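PDB 2GPR: PTS system glucose-specific EIIA component from Mycoplasma capricolum, which probably accepts a phosphoryl group from phospho-HPr on a histidine and passes it to the EIIB domain during the phosphorylating uptake of glucose. Local coordinates for residues A[16-21]-A[38-43]; A[44-49]-A[107-112]; A[53-58]-A[93-98]; A[59-64]-A[82-87]; A[73-78]-A[126-131]. All coordinates share one frame; numbering follows the deposited sequence.

Contact 1. Residues A[16-21]-A[38-43]; sequences GTIITL and FAINPK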
# COMPACT_ATOMS: atom_id res chain seq x y z
N GLY A 16 -8.26 7.17 -6.11
CA GLY A 16 -7.18 7.72 -6.96
C GLY A 16 -6.88 6.85 -8.18
O GLY A 16 -7.70 6.02 -8.59
N THR A 17 -5.68 7.04 -8.73
CA THR A 17 -5.28 6.29 -9.89
C THR A 17 -4.17 5.33 -9.59
O THR A 17 -3.12 5.71 -9.09
CB THR A 17 -4.70 7.27 -10.91
OG1 THR A 17 -5.46 8.44 -10.90
CG2 THR A 17 -4.60 6.66 -12.31
N ILE A 18 -4.33 4.10 -10.00
CA ILE A 18 -3.24 3.18 -9.91
C ILE A 18 -2.32 3.56 -11.06
O ILE A 18 -2.79 3.84 -12.16
CB ILE A 18 -3.70 1.74 -9.97
CG1 ILE A 18 -4.66 1.45 -8.79
CG2 ILE A 18 -2.50 0.78 -9.94
CD1 ILE A 18 -4.02 1.71 -7.41
N ILE A 19 -1.04 3.72 -10.77
CA ILE A 19 -0.03 4.07 -11.74
C ILE A 19 1.03 3.00 -11.54
O ILE A 19 0.88 2.22 -10.61
CB ILE A 19 0.54 5.49 -11.48
CG1 ILE A 19 1.33 5.54 -10.16
CG2 ILE A 19 -0.59 6.50 -11.35
CD1 ILE A 19 1.21 6.89 -9.48
N THR A 20 2.08 2.98 -12.35
CA THR A 20 3.15 1.97 -12.24
C THR A 20 4.26 2.46 -11.37
O THR A 20 4.30 3.65 -11.02
CB THR A 20 3.71 1.51 -13.62
OG1 THR A 20 4.20 2.62 -14.37
CG2 THR A 20 2.65 0.76 -14.43
N LEU A 21 5.16 1.53 -11.02
CA LEU A 21 6.28 1.87 -10.18
C LEU A 21 7.26 2.72 -10.97
O LEU A 21 8.06 3.52 -10.46
CB LEU A 21 7.00 0.63 -9.64
CG LEU A 21 6.30 -0.07 -8.47
CD1 LEU A 21 7.17 -1.23 -8.01
CD2 LEU A 21 6.02 0.89 -7.29
N PHE A 38 2.69 -1.88 -7.46
CA PHE A 38 2.33 -0.66 -8.16
C PHE A 38 2.21 0.55 -7.20
O PHE A 38 2.75 0.56 -6.12
CB PHE A 38 1.06 -0.86 -8.91
CG PHE A 38 0.07 -1.46 -7.96
CD1 PHE A 38 0.06 -2.83 -7.70
CD2 PHE A 38 -0.83 -0.66 -7.26
CE1 PHE A 38 -0.82 -3.41 -6.80
CE2 PHE A 38 -1.74 -1.22 -6.36
CZ PHE A 38 -1.72 -2.59 -6.12
N ALA A 39 1.53 1.61 -7.61
CA ALA A 39 1.41 2.78 -6.77
C ALA A 39 0.04 3.46 -6.93
O ALA A 39 -0.84 3.05 -7.67
CB ALA A 39 2.55 3.77 -7.00
N ILE A 40 -0.13 4.47 -6.19
CA ILE A 40 -1.35 5.12 -6.20
C ILE A 40 -1.18 6.58 -5.98
O ILE A 40 -0.36 7.03 -5.17
CB ILE A 40 -2.42 4.43 -5.29
CG1 ILE A 40 -3.86 4.82 -5.71
CG2 ILE A 40 -2.22 4.69 -3.78
CD1 ILE A 40 -4.96 4.01 -5.01
N ASN A 41 -1.93 7.32 -6.82
CA ASN A 41 -2.10 8.75 -6.74
C ASN A 41 -3.34 8.98 -5.87
O ASN A 41 -4.50 8.90 -6.36
CB ASN A 41 -2.29 9.39 -8.10
CG ASN A 41 -1.32 10.48 -8.21
OD1 ASN A 41 -1.16 11.25 -7.25
ND2 ASN A 41 -0.48 10.39 -9.23
N PRO A 42 -3.07 9.17 -4.56
CA PRO A 42 -4.12 9.36 -3.60
C PRO A 42 -4.98 10.59 -3.91
O PRO A 42 -4.50 11.71 -3.99
CB PRO A 42 -3.46 9.54 -2.22
CG PRO A 42 -1.98 9.70 -2.46
CD PRO A 42 -1.75 9.45 -3.95
N LYS A 43 -6.25 10.32 -4.09
CA LYS A 43 -7.24 11.33 -4.28
C LYS A 43 -7.83 11.63 -2.95
O LYS A 43 -8.15 12.79 -2.68
CB LYS A 43 -8.36 10.92 -5.19
CG LYS A 43 -7.96 10.83 -6.63
CD LYS A 43 -9.19 10.54 -7.48
CE LYS A 43 -8.87 10.10 -8.90
NZ LYS A 43 -8.53 11.25 -9.76
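I18 meets F38 and I40 across an antiparallel ladder in which strand 16-19 lies beside residues 38-42 of strand 36-42. Its CB lies 3.9 Å from A39 O, a carbonyl oxygen that both CG2 and CD1 also border. A chi1 of -61° sets CG1 beside the backbone N and CG2 anti to it. CG2 lies 3.5 Å from CD2 of F38, approaching that ring obliquely. The other branch runs through CG1 to CD1, which ends 3.5 Å from CD1 of I40 and packs equally closely on CG1 of I40. The two branches thus pack on different neighbours, and V150 of strand 149-153 also touches I18 and F38.

On the other face of the ladder, I19 CG1 packs 3.8 Å from A39 CB, and its CD1 reaches the amide ND2 of N41. Four backbone bonds join the pairs T17-N41 and I19-A39; the straightest, N41 N to T17 O, measures 3.0 Å with an angle of 172° at the hydrogen.

G16 has backbone angles accessible essentially to glycine (phi 145°), and its CA lies close to N41 O and 3.2 Å from CG of K43. The K43 amine forms a salt bridge with E143, which also accepts a hydrogen bond from T17 OG1. Strand 16-19 is the last counted in the large antiparallel EIIA sheet, and its other side is bonded to V144 and G142.

Contact 2. Residues A[44-49]-A[107-112]; sequences SNDFHA and LVTVDL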
# COMPACT_ATOMS: atom_id res chain seq x y z
N SER A 44 -8.03 10.57 -2.14
CA SER A 44 -8.60 10.67 -0.78
C SER A 44 -7.54 10.70 0.33
O SER A 44 -6.37 10.59 0.08
CB SER A 44 -9.73 9.68 -0.48
OG SER A 44 -9.22 8.36 -0.39
N ASN A 45 -7.96 10.86 1.58
CA ASN A 45 -6.99 10.92 2.64
C ASN A 45 -6.82 9.64 3.38
O ASN A 45 -5.70 9.29 3.82
CB ASN A 45 -7.35 12.02 3.61
CG ASN A 45 -7.83 13.21 2.85
OD1 ASN A 45 -9.05 13.29 2.59
ND2 ASN A 45 -6.89 14.00 2.28
N ASP A 46 -7.93 8.95 3.49
CA ASP A 46 -7.98 7.68 4.16
C ASP A 46 -7.29 6.54 3.39
O ASP A 46 -7.52 6.29 2.21
CB ASP A 46 -9.37 7.37 4.68
CG ASP A 46 -10.02 8.61 5.31
OD1 ASP A 46 -9.17 9.35 5.99
OD2 ASP A 46 -11.21 8.88 5.24
N PHE A 47 -6.36 5.90 4.05
CA PHE A 47 -5.69 4.80 3.46
C PHE A 47 -6.17 3.61 4.23
O PHE A 47 -6.24 3.68 5.47
CB PHE A 47 -4.19 4.96 3.51
CG PHE A 47 -3.68 5.99 2.55
CD1 PHE A 47 -3.92 7.34 2.79
CD2 PHE A 47 -2.97 5.60 1.42
CE1 PHE A 47 -3.46 8.29 1.89
CE2 PHE A 47 -2.51 6.54 0.49
CZ PHE A 47 -2.80 7.88 0.72
N HIS A 48 -6.61 2.56 3.49
CA HIS A 48 -7.18 1.38 4.09
C HIS A 48 -6.33 0.20 3.80
O HIS A 48 -5.56 0.23 2.89
CB HIS A 48 -8.60 1.11 3.52
CG HIS A 48 -9.65 2.08 3.97
ND1 HIS A 48 -9.82 3.30 3.36
CD2 HIS A 48 -10.52 2.03 5.02
CE1 HIS A 48 -10.79 3.94 4.01
NE2 HIS A 48 -11.24 3.20 5.01
N ALA A 49 -6.51 -0.86 4.53
CA ALA A 49 -5.80 -2.06 4.26
C ALA A 49 -6.21 -2.70 2.90
O ALA A 49 -7.39 -2.93 2.58
CB ALA A 49 -6.02 -3.02 5.42
N LEU A 107 -6.28 2.47 7.89
CA LEU A 107 -5.02 2.39 8.61
C LEU A 107 -4.72 3.72 9.25
O LEU A 107 -4.50 3.84 10.46
CB LEU A 107 -3.88 1.92 7.73
CG LEU A 107 -4.23 0.60 7.10
CD1 LEU A 107 -3.20 0.21 6.06
CD2 LEU A 107 -4.38 -0.47 8.19
N VAL A 108 -4.79 4.74 8.41
CA VAL A 108 -4.48 6.05 8.87
C VAL A 108 -5.16 7.15 8.03
O VAL A 108 -5.72 6.92 6.95
CB VAL A 108 -2.96 6.20 8.82
CG1 VAL A 108 -2.59 6.03 7.38
CG2 VAL A 108 -2.44 7.52 9.38
N THR A 109 -5.10 8.37 8.56
CA THR A 109 -5.61 9.50 7.86
C THR A 109 -4.48 10.50 7.67
O THR A 109 -3.80 10.89 8.62
CB THR A 109 -6.87 10.10 8.52
OG1 THR A 109 -7.71 9.04 8.93
CG2 THR A 109 -7.60 11.06 7.55
N VAL A 110 -4.21 10.83 6.40
CA VAL A 110 -3.11 11.74 6.08
C VAL A 110 -3.50 13.14 5.64
O VAL A 110 -4.25 13.33 4.70
CB VAL A 110 -2.21 11.17 5.02
CG1 VAL A 110 -1.01 12.09 4.85
CG2 VAL A 110 -1.75 9.80 5.45
N ASP A 111 -2.87 14.13 6.24
CA ASP A 111 -3.12 15.46 5.77
C ASP A 111 -2.38 15.61 4.49
O ASP A 111 -1.34 16.28 4.48
CB ASP A 111 -2.68 16.53 6.74
CG ASP A 111 -3.16 17.90 6.38
OD1 ASP A 111 -3.20 18.17 5.11
OD2 ASP A 111 -3.31 18.76 7.20
N LEU A 112 -2.97 15.08 3.44
CA LEU A 112 -2.42 15.13 2.12
C LEU A 112 -1.99 16.51 1.70
O LEU A 112 -0.87 16.67 1.17
CB LEU A 112 -3.31 14.43 1.08
CG LEU A 112 -2.70 13.13 0.58
CD1 LEU A 112 -2.22 12.30 1.76
CD2 LEU A 112 -3.69 12.34 -0.28
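A classic beta bulge marks this antiparallel pairing of strands 46-48 and 106-110: L107 and V108 both stand opposite F47. The carbonyl of F47 therefore receives two N-H groups. The bond from L107 N is short and straight, 2.7 Å with 172° at the hydrogen, and lies in the carbonyl plane, whereas that from V108 N is weak at 3.4 Å. In return, F47 N gives a nearly linear bond of 3.1 Å to V108 O, entering almost along the C=O axis.

On the buried face, the F47 side chain leans over the second strand. Its CB lies 4.3 Å from CG1 of V108, while CE1 meets CD1 of L112 at 4.2 Å, the methyl sitting at the ring edge near its plane. CG2 of V110 approaches the same ring obliquely. Farther along, the L107 side chain covers the backbone between H48 and A49, with CG 3.7 Å from A49 N, and its CD2 touches the methyl of A49. On the other face D46 and T109 lie side by side, pointing the same way.

P42 of strand 36-42 adds to the cover over F47 and L112, and F65 of strand 64-68 packs on L107 and V108. Strand 106-110 is the middle member of a three-stranded sheet, flanked by 46-48 and 91-93, while D111 caps helix 112-118 through S114 N.

Contact 3. Residues A[53-58]-A[93-98]; sequences GKLVTA and SFVTQD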
# COMPACT_ATOMS: atom_id res chain seq x y z
N GLY A 53 -4.42 -9.32 7.15
CA GLY A 53 -3.20 -9.93 7.68
C GLY A 53 -2.79 -9.24 8.94
O GLY A 53 -3.63 -8.58 9.57
N LYS A 54 -1.53 -9.37 9.30
CA LYS A 54 -0.97 -8.75 10.49
C LYS A 54 -0.10 -7.56 10.18
O LYS A 54 0.80 -7.61 9.31
CB LYS A 54 -0.11 -9.73 11.22
CG LYS A 54 -0.37 -9.71 12.69
CD LYS A 54 0.88 -9.98 13.48
CE LYS A 54 1.55 -11.27 13.09
NZ LYS A 54 2.59 -11.60 14.07
N LEU A 55 -0.36 -6.48 10.90
CA LEU A 55 0.45 -5.28 10.73
C LEU A 55 1.81 -5.61 11.35
O LEU A 55 2.10 -5.28 12.51
CB LEU A 55 -0.18 -4.11 11.50
CG LEU A 55 -0.32 -2.78 10.78
CD1 LEU A 55 -0.91 -1.74 11.72
CD2 LEU A 55 1.01 -2.27 10.30
N VAL A 56 2.59 -6.36 10.60
CA VAL A 56 3.90 -6.78 11.07
C VAL A 56 4.84 -5.64 11.06
O VAL A 56 5.75 -5.63 11.84
CB VAL A 56 4.48 -7.90 10.21
CG1 VAL A 56 5.90 -8.21 10.67
CG2 VAL A 56 3.58 -9.15 10.31
N THR A 57 4.61 -4.68 10.14
CA THR A 57 5.44 -3.47 10.01
C THR A 57 4.68 -2.21 10.29
O THR A 57 3.89 -1.80 9.49
CB THR A 57 5.96 -3.22 8.60
OG1 THR A 57 6.90 -4.20 8.18
CG2 THR A 57 6.57 -1.83 8.59
N ALA A 58 5.01 -1.49 11.31
CA ALA A 58 4.36 -0.23 11.46
C ALA A 58 5.38 0.72 12.03
O ALA A 58 6.48 0.33 12.23
CB ALA A 58 3.08 -0.34 12.29
N SER A 93 -2.79 7.76 12.77
CA SER A 93 -2.98 6.33 12.54
C SER A 93 -4.10 5.78 13.38
O SER A 93 -4.54 6.45 14.37
CB SER A 93 -1.71 5.51 12.73
OG SER A 93 -1.74 4.82 13.97
N PHE A 94 -4.55 4.57 13.01
CA PHE A 94 -5.60 3.94 13.76
C PHE A 94 -5.26 2.52 14.14
O PHE A 94 -6.13 1.77 14.67
CB PHE A 94 -6.94 3.98 13.04
CG PHE A 94 -7.36 5.38 12.74
CD1 PHE A 94 -8.03 6.13 13.70
CD2 PHE A 94 -7.04 5.96 11.52
CE1 PHE A 94 -8.41 7.44 13.40
CE2 PHE A 94 -7.40 7.27 11.22
CZ PHE A 94 -8.08 8.02 12.18
N VAL A 95 -3.99 2.19 13.87
CA VAL A 95 -3.49 0.86 14.05
C VAL A 95 -2.16 0.84 14.79
O VAL A 95 -1.46 1.85 14.91
CB VAL A 95 -3.30 0.27 12.63
CG1 VAL A 95 -4.66 -0.10 12.02
CG2 VAL A 95 -2.64 1.34 11.77
N THR A 96 -1.80 -0.34 15.27
CA THR A 96 -0.53 -0.52 15.96
C THR A 96 0.12 -1.75 15.42
O THR A 96 -0.56 -2.66 14.95
CB THR A 96 -0.68 -0.71 17.48
OG1 THR A 96 -1.71 0.11 17.98
CG2 THR A 96 0.60 -0.38 18.17
N GLN A 97 1.40 -1.80 15.51
CA GLN A 97 2.10 -2.94 15.05
C GLN A 97 1.61 -4.22 15.71
O GLN A 97 1.07 -4.20 16.82
CB GLN A 97 3.58 -2.76 15.27
CG GLN A 97 4.35 -3.79 14.48
CD GLN A 97 5.80 -3.66 14.81
OE1 GLN A 97 6.14 -3.17 15.90
NE2 GLN A 97 6.64 -3.99 13.84
N ASP A 98 1.74 -5.30 14.97
CA ASP A 98 1.34 -6.59 15.40
C ASP A 98 -0.15 -6.77 15.36
O ASP A 98 -0.62 -7.85 15.66
CB ASP A 98 1.77 -6.90 16.84
CG ASP A 98 3.23 -6.76 17.18
OD1 ASP A 98 3.98 -7.46 16.36
OD2 ASP A 98 3.66 -6.37 18.25
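A side-chain hydrogen bond ties Q97 to V56: the amide NE2 of Q97 donates to V56 O at 2.7 Å with 158° at the hydrogen, the donor standing above the carbonyl plane, 36° out of it. With CG anti to the backbone N (chi1 -166°), the extended Q97 chain carries NE2 to V56 O, which lies only slightly out of the amide plane. D98 N also bonds to L55 O, but the modelled 2.5 Å is implausibly short and its exact length doubtful. L55 is the centre of an inverse gamma turn, while V56 and T57 form a classic beta bulge opposite G66.

Apolar contact is concentrated on L55. Its CD1 lies 3.3 Å from V95 CB, the two side chains crossing at about a right angle, and the same methyl lies 3.4 Å from T96 O. A58 CB meets Q97 CB at 3.9 Å. The opposite charges of K54 NZ and D98 OD1 are near but not in contact (4.9 Å); K54 instead packs its CD on D98 O.

The loop after S93 leads from strand 91-93 to strand 100-101, which lies beside 53-57. F65 of strand 64-68 packs against L55 and V95, and V95 also touches L107 of strand 106-110.

Contact 4. Residues A[59-64]-A[82-87]; sequences FPTKHA and DTVSLD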
# COMPACT_ATOMS: atom_id res chain seq x y z
N PHE A 59 5.07 1.95 12.25
CA PHE A 59 6.10 2.83 12.76
C PHE A 59 5.52 4.06 13.46
O PHE A 59 4.43 4.55 13.16
CB PHE A 59 6.99 3.37 11.65
CG PHE A 59 7.62 2.38 10.71
CD1 PHE A 59 8.89 1.86 10.99
CD2 PHE A 59 7.04 2.07 9.48
CE1 PHE A 59 9.55 1.04 10.08
CE2 PHE A 59 7.68 1.23 8.56
CZ PHE A 59 8.94 0.73 8.86
N PRO A 60 6.30 4.61 14.34
CA PRO A 60 5.91 5.81 15.08
C PRO A 60 5.63 6.97 14.15
O PRO A 60 5.00 7.97 14.49
CB PRO A 60 7.15 6.18 15.91
CG PRO A 60 8.27 5.20 15.56
CD PRO A 60 7.67 4.15 14.63
N THR A 61 6.22 6.85 13.01
CA THR A 61 6.10 7.88 12.02
C THR A 61 4.82 7.75 11.19
O THR A 61 4.40 8.66 10.49
CB THR A 61 7.40 7.93 11.22
OG1 THR A 61 7.69 6.61 10.81
CG2 THR A 61 8.50 8.54 12.11
N LYS A 62 4.19 6.58 11.27
CA LYS A 62 2.90 6.27 10.66
C LYS A 62 2.79 6.44 9.14
O LYS A 62 1.70 6.64 8.62
CB LYS A 62 1.86 7.14 11.36
CG LYS A 62 1.90 6.94 12.87
CD LYS A 62 1.17 8.01 13.68
CE LYS A 62 2.06 9.21 14.07
NZ LYS A 62 1.38 10.53 13.91
N HIS A 63 3.91 6.37 8.46
CA HIS A 63 3.94 6.64 7.02
C HIS A 63 3.97 5.38 6.16
O HIS A 63 3.90 5.48 4.93
CB HIS A 63 5.18 7.50 6.68
CG HIS A 63 6.42 6.69 6.96
ND1 HIS A 63 6.72 6.22 8.24
CD2 HIS A 63 7.39 6.22 6.12
CE1 HIS A 63 7.85 5.51 8.16
NE2 HIS A 63 8.29 5.50 6.90
N ALA A 64 4.14 4.22 6.81
CA ALA A 64 4.25 2.99 6.06
C ALA A 64 3.61 1.81 6.83
O ALA A 64 3.76 1.71 8.02
CB ALA A 64 5.70 2.78 5.72
N ASP A 82 9.56 9.95 1.11
CA ASP A 82 10.32 10.62 2.20
C ASP A 82 9.59 10.89 3.48
O ASP A 82 10.18 11.39 4.42
CB ASP A 82 11.25 11.80 1.82
CG ASP A 82 12.63 11.37 1.44
OD1 ASP A 82 12.98 10.19 1.38
OD2 ASP A 82 13.40 12.40 1.10
N THR A 83 8.32 10.57 3.50
CA THR A 83 7.45 10.73 4.67
C THR A 83 8.05 10.37 6.06
O THR A 83 7.56 10.87 7.08
CB THR A 83 6.18 9.95 4.39
OG1 THR A 83 6.53 8.71 3.78
CG2 THR A 83 5.34 10.76 3.42
N VAL A 84 9.10 9.47 6.12
CA VAL A 84 9.75 9.14 7.40
C VAL A 84 10.32 10.42 8.03
O VAL A 84 10.36 10.61 9.23
CB VAL A 84 10.84 8.08 7.25
CG1 VAL A 84 12.08 8.72 6.65
CG2 VAL A 84 11.20 7.50 8.62
N SER A 85 10.75 11.31 7.18
CA SER A 85 11.28 12.60 7.51
C SER A 85 10.35 13.45 8.34
O SER A 85 10.80 14.36 9.02
CB SER A 85 11.38 13.35 6.24
OG SER A 85 10.05 13.57 5.78
N LEU A 86 9.05 13.25 8.18
CA LEU A 86 8.04 14.08 8.84
C LEU A 86 7.85 13.78 10.30
O LEU A 86 7.12 14.47 11.02
CB LEU A 86 6.67 14.07 8.08
CG LEU A 86 6.83 14.41 6.65
CD1 LEU A 86 5.61 15.16 6.23
CD2 LEU A 86 8.01 15.33 6.55
N ASP A 87 8.50 12.70 10.72
CA ASP A 87 8.41 12.21 12.08
C ASP A 87 6.91 11.99 12.53
O ASP A 87 6.49 12.20 13.66
CB ASP A 87 9.05 13.21 13.06
CG ASP A 87 10.48 12.74 13.31
OD1 ASP A 87 10.69 11.53 13.72
OD2 ASP A 87 11.47 13.52 13.07
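V84 lies over one face of the H63 imidazole, its CB 4.1 Å from the ring centroid and 28° off the normal, a CH-pi contact. The closest ring atom is NE2, 3.6 Å from that CB. The hydroxyl of T83 comes instead to the ring edge, near its plane, with OG1 3.5 Å from H63 CD2. H63 holds CG between its backbone N and carbonyl carbon (chi1 65°), which stands the imidazole alongside V84, while A64 CB lies over the opposite face, offset toward the rim. Farther along, T61 packs CG2 on the D87 backbone, 3.7 Å from its CA.

In the next shell, residues 83-86 form a short 3-10 segment. D82 O receives both S85 N and S85 OG, from opposite faces of its plane, the hydroxyl at 2.6 Å. F59 to K62 form a type I turn, with K62 N 2.8 Å from F59 O. T83 OG1 bonds to I79 O, and T83 touches H78 as well.

Across these segments H63 is met by van der Waals and CH-pi contact, which would help to limit how its ring turns. By similarity H63 is important for phospho-donor activity and shares a zinc ion with H78 and glycerol kinase, consistent with an imidazole held beside H78, within the phosphoryl-transfer site.

Contact 5. Residues A[73-78]-A[126-131]; sequences VEILLH and IIFTNN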
# COMPACT_ATOMS: atom_id res chain seq x y z
N VAL A 73 3.16 -14.06 2.39
CA VAL A 73 3.46 -12.95 1.50
C VAL A 73 3.26 -11.57 2.21
O VAL A 73 2.26 -11.27 2.86
CB VAL A 73 2.58 -12.99 0.24
CG1 VAL A 73 1.89 -14.34 0.10
CG2 VAL A 73 1.55 -11.86 0.22
N GLU A 74 4.22 -10.71 2.12
CA GLU A 74 4.05 -9.43 2.75
C GLU A 74 3.92 -8.34 1.74
O GLU A 74 4.73 -8.23 0.84
CB GLU A 74 5.22 -8.97 3.66
CG GLU A 74 5.04 -9.39 5.12
CD GLU A 74 6.38 -9.62 5.76
OE1 GLU A 74 6.92 -10.76 5.43
OE2 GLU A 74 6.96 -8.80 6.42
N ILE A 75 2.96 -7.49 1.96
CA ILE A 75 2.81 -6.39 1.11
C ILE A 75 2.99 -5.09 1.89
O ILE A 75 2.46 -4.89 2.99
CB ILE A 75 1.48 -6.54 0.46
CG1 ILE A 75 1.09 -5.30 -0.28
CG2 ILE A 75 0.41 -6.84 1.48
CD1 ILE A 75 -0.36 -4.95 0.02
N LEU A 76 3.76 -4.19 1.33
CA LEU A 76 3.98 -2.90 1.94
C LEU A 76 3.22 -1.72 1.26
O LEU A 76 3.27 -1.51 0.04
CB LEU A 76 5.50 -2.64 2.08
CG LEU A 76 5.90 -1.30 2.66
CD1 LEU A 76 6.16 -1.44 4.15
CD2 LEU A 76 7.20 -0.88 1.99
N LEU A 77 2.49 -0.97 2.08
CA LEU A 77 1.80 0.27 1.74
C LEU A 77 2.69 1.38 2.30
O LEU A 77 3.02 1.39 3.49
CB LEU A 77 0.42 0.36 2.44
CG LEU A 77 -0.60 1.38 1.93
CD1 LEU A 77 -1.28 2.08 3.08
CD2 LEU A 77 -0.13 2.34 0.82
N HIS A 78 3.10 2.30 1.46
CA HIS A 78 3.98 3.34 1.83
C HIS A 78 3.47 4.64 1.32
O HIS A 78 3.50 4.84 0.12
CB HIS A 78 5.29 3.01 1.20
CG HIS A 78 6.36 3.98 1.54
ND1 HIS A 78 6.30 5.29 1.08
CD2 HIS A 78 7.54 3.80 2.22
CE1 HIS A 78 7.43 5.87 1.48
NE2 HIS A 78 8.18 5.01 2.18
N ILE A 126 2.71 0.40 -3.35
CA ILE A 126 2.18 -0.87 -2.86
C ILE A 126 3.11 -1.98 -3.33
O ILE A 126 3.06 -2.41 -4.50
CB ILE A 126 0.76 -1.17 -3.43
CG1 ILE A 126 -0.17 0.03 -3.34
CG2 ILE A 126 0.14 -2.36 -2.71
CD1 ILE A 126 -0.29 0.58 -1.93
N ILE A 127 3.98 -2.46 -2.48
CA ILE A 127 4.87 -3.48 -2.99
C ILE A 127 4.79 -4.73 -2.23
O ILE A 127 4.57 -4.74 -1.05
CB ILE A 127 6.32 -3.02 -2.99
CG1 ILE A 127 6.62 -2.27 -1.71
CG2 ILE A 127 6.67 -2.12 -4.18
CD1 ILE A 127 8.09 -2.48 -1.32
N PHE A 128 4.99 -5.80 -2.92
CA PHE A 128 5.05 -7.07 -2.27
C PHE A 128 6.50 -7.31 -1.91
O PHE A 128 7.40 -7.48 -2.81
CB PHE A 128 4.51 -8.23 -3.12
CG PHE A 128 3.15 -7.95 -3.66
CD1 PHE A 128 2.98 -7.02 -4.68
CD2 PHE A 128 2.02 -8.58 -3.12
CE1 PHE A 128 1.70 -6.70 -5.14
CE2 PHE A 128 0.75 -8.33 -3.63
CZ PHE A 128 0.59 -7.36 -4.61
N THR A 129 6.73 -7.17 -0.59
CA THR A 129 8.03 -7.36 -0.04
C THR A 129 8.37 -8.84 0.08
O THR A 129 9.50 -9.25 0.25
CB THR A 129 8.21 -6.56 1.26
OG1 THR A 129 9.09 -5.44 0.99
CG2 THR A 129 8.73 -7.46 2.41
N ASN A 130 7.35 -9.66 -0.09
CA ASN A 130 7.52 -11.06 -0.04
C ASN A 130 6.32 -11.79 -0.65
O ASN A 130 5.18 -11.62 -0.24
CB ASN A 130 7.86 -11.49 1.37
CG ASN A 130 7.82 -12.99 1.54
OD1 ASN A 130 7.62 -13.50 2.67
ND2 ASN A 130 7.98 -13.72 0.47
N ASN A 131 6.57 -12.66 -1.61
CA ASN A 131 5.49 -13.39 -2.25
C ASN A 131 5.60 -14.90 -2.35
O ASN A 131 4.96 -15.63 -1.62
CB ASN A 131 5.15 -12.83 -3.64
CG ASN A 131 6.37 -12.72 -4.54
OD1 ASN A 131 7.39 -13.39 -4.39
ND2 ASN A 131 6.28 -11.79 -5.46
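L76 and I127 exchange a reciprocal pair of backbone bonds in this antiparallel pairing. L76 N donates to I127 O at 2.6 Å, nearly linear at 166°, and I127 N returns a bond of 2.8 Å to L76 O in the carbonyl plane. Toward the other end the register slips by one residue between E74 and I75, a beta bulge. E74 O there receives N130 N at 3.1 Å, on a lone pair, together with a weak bond from T129 N. The return bond from E74 N to N130 O is weak too, and the position of that oxygen is less sure. I75 and L77 bond to I67 and F65 of strand 64-68, while I126 and F128 pair with F38 and D36, so both strands are bonded on both sides.

The side chains are mostly apolar. L77 CD2 meets I126 CD1 at 3.3 Å, and I126 CG2 lies 3.8 Å from I75 CD1; in each pair the side chains run alongside and point the same way. I75 also places CG1 over one face of the F128 ring. On the face of L76, its CD2 packs 3.8 Å from I127 CD1.

H78 has CG anti to its backbone N (chi1 -177°). ND1 has a weak bond to G80 O, and F29 meets the ring edge-to-face. By similarity the phosphohistidine, H78 continues a strand whose main chain is engaged in pairing, so its imidazole projects from the ladder and probably acts away from 126-131.

How the contacts relate
Contacts 1 and 5 belong to the same large sheet and meet where strands 36-42 and 124-130 adjoin, F38 O lying 2.8 Å from I126 N, a probable hydrogen bond. Contact 1 is largely buried, contacts 2, 4 and 5 partly so, and contact 3 lies at the surface. Contact 2 builds the smaller sheet, facing contact 5 through L107 and F47 against L77, and packing on contact 1 through P42. Backbone ladders dominate contacts 1, 2 and 5, broken by a bulge in 2 and 5. Contact 3 combines a side-chain amide bond with packing of L55; contact 4 has CH-pi and van der Waals contact without a hydrogen bond between its segments. Contacts 4 and 5 bring H63 and H78 together.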